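Side-chain contact in phosphoribosylaminoimidazole-succinocarboxamide synthase (Saccharomyces cerevisiae, PDB 2CNQ), which catalyses the ATP-dependent joining of aspartate to 4-carboxy-5-aminoimidazole ribotide, giving SAICAR, in de novo purine biosynthesis: residues Glu181-Gly184 with Glu185-Arg189. Numbering follows the deposited sequence. Where two conformers were deposited one is given.
Sequences ELVG and EDLSR. Unlike the reference sequence in segment 185-189: Glu-185 (reference Gly).
Val-183 and Gly-184 meet Leu-187 and Ser-188 in a local contact on the protein surface, where helix 176-183 ends and helix 185-209 begins, with Gly-184 as the link and N-cap position. It is a worked example of how a single residue can serve two helices: Gly-184 is the first residue to leave the helical conformation of one and stands right before the first turn of the next. Its backbone angles, phi 102° and psi 144°, are a conformation with positive phi, which glycine, having no beta carbon, adopts without a clash against the Val-183 carbonyl oxygen. The bond across the turn is the opening bond of the new helix, in which Ser-188 N donates to Gly-184 O at 2.8 Å. Arg-189 N repeats the i to i+4 pattern to Glu-185 O at 3.2 Å.

Val-183 packs against Leu-187 and Ser-188 across the turn. Val-183 turns its CG2 into the space between its own backbone N and carbonyl carbon, and this methyl lies 3.8 Å from Ser-188 CB. Leu-187 holds CG anti to its backbone N (chi1 -179°), which directs the branch toward Val-183, and chi2 then brings CD2 to 4.2 Å from Val-183 CB. Both side chains also rest on Ile-115 of strand 113-122, so the junction is packed against the mixed sheet; Ser-188, the buried member, reaches back to Ala-179 and Ala-180 of the preceding helix. Away from this packed side, Glu-185, which differs from the reference sequence, extends its chain from the new helix, and in the conformer given the Asp-186 side chain lies about 3 Å from a bound succinate at the nearest atoms. Leu-187 CB and CD2 both lie 3.5 Å from Val-183 O.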
loop_
_atom_site.group_PDB
_atom_site.type_symbol
_atom_site.label_atom_id
_atom_site.label_comp_id
_atom_site.label_asym_id
_atom_site.label_seq_id
_atom_site.Cartn_x
_atom_site.Cartn_y
_atom_site.Cartn_z
ATOM N N GLU A 181 1.864 -1.348 23.110
ATOM C CA GLU A 181 3.140 -1.237 23.755
ATOM C C GLU A 181 4.071 -0.359 22.981
ATOM O O GLU A 181 4.825 0.407 23.552
ATOM C CB GLU A 181 3.765 -2.593 23.934
ATOM C CG GLU A 181 3.034 -3.465 24.867
ATOM C CD GLU A 181 2.924 -2.889 26.234
ATOM O OE1 GLU A 181 3.965 -2.449 26.768
ATOM O OE2 GLU A 181 1.816 -2.865 26.804
ATOM N N LEU A 182 4.048 -0.471 21.672
ATOM C CA LEU A 182 4.919 0.301 20.855
ATOM C C LEU A 182 4.519 1.724 20.725
ATOM O O LEU A 182 5.366 2.598 20.728
ATOM C CB LEU A 182 4.998 -0.310 19.477
ATOM C CG LEU A 182 5.569 -1.689 19.415
ATOM C CD1 LEU A 182 5.539 -2.170 17.991
ATOM C CD2 LEU A 182 6.959 -1.750 19.959
ATOM N N VAL A 183 3.240 1.990 20.586
ATOM C CA VAL A 183 2.809 3.310 20.199
ATOM C C VAL A 183 1.960 4.025 21.201
ATOM O O VAL A 183 1.630 5.163 20.972
ATOM C CB VAL A 183 2.142 3.331 18.839
ATOM C CG1 VAL A 183 2.991 2.563 17.854
ATOM C CG2 VAL A 183 0.745 2.789 18.898
ATOM N N GLY A 184 1.614 3.352 22.282
ATOM C CA GLY A 184 0.785 3.920 23.288
ATOM C C GLY A 184 -0.618 3.421 23.196
ATOM O O GLY A 184 -1.119 3.171 22.112
ATOM N N GLU A 185 -1.260 3.245 24.329
ATOM C CA GLU A 185 -2.580 2.666 24.332
ATOM C C GLU A 185 -3.594 3.548 23.661
ATOM O O GLU A 185 -4.433 3.058 22.930
ATOM C CB GLU A 185 -3.030 2.357 25.741
ATOM C CG GLU A 185 -3.235 3.535 26.660
ATOM C CD GLU A 185 -3.747 3.128 28.006
ATOM O OE1 GLU A 185 -4.136 1.965 28.195
ATOM O OE2 GLU A 185 -3.784 3.995 28.866
ATOM N N ASP A 186 -3.547 4.838 23.907
ATOM C CA ASP A 186 -4.544 5.685 23.322
ATOM C C ASP A 186 -4.341 5.736 21.836
ATOM O O ASP A 186 -5.273 5.588 21.080
ATOM C CB ASP A 186 -4.530 7.057 23.944
ATOM C CG ASP A 186 -4.950 7.027 25.406
ATOM O OD1 ASP A 186 -4.502 7.884 26.164
ATOM O OD2 ASP A 186 -5.728 6.152 25.806
ATOM N N LEU A 187 -3.114 5.942 21.424
ATOM C CA LEU A 187 -2.845 6.078 20.026
ATOM C C LEU A 187 -3.151 4.798 19.307
ATOM O O LEU A 187 -3.719 4.816 18.239
ATOM C CB LEU A 187 -1.419 6.503 19.799
ATOM C CG LEU A 187 -1.063 6.701 18.344
ATOM C CD1 LEU A 187 -1.937 7.748 17.682
ATOM C CD2 LEU A 187 0.395 7.050 18.233
ATOM N N SER A 188 -2.788 3.668 19.872
ATOM C CA SER A 188 -3.054 2.411 19.196
ATOM C C SER A 188 -4.521 2.202 18.981
ATOM O O SER A 188 -4.924 1.719 17.947
ATOM C CB SER A 188 -2.526 1.259 20.040
ATOM O OG SER A 188 -2.672 -0.009 19.402
ATOM N N ARG A 189 -5.345 2.537 19.953
ATOM C CA ARG A 189 -6.756 2.379 19.772
ATOM C C ARG A 189 -7.235 3.335 18.702
ATOM O O ARG A 189 -8.052 2.961 17.893
ATOM C CB ARG A 189 -7.491 2.645 21.061
ATOM C CG ARG A 189 -8.975 2.352 20.907
ATOM C CD ARG A 189 -9.705 2.758 22.111
ATOM N NE ARG A 189 -11.098 2.370 22.104
ATOM C CZ ARG A 189 -11.572 1.279 22.673
ATOM N NH1 ARG A 189 -12.867 1.044 22.616
ATOM N NH2 ARG A 189 -10.778 0.430 23.287
#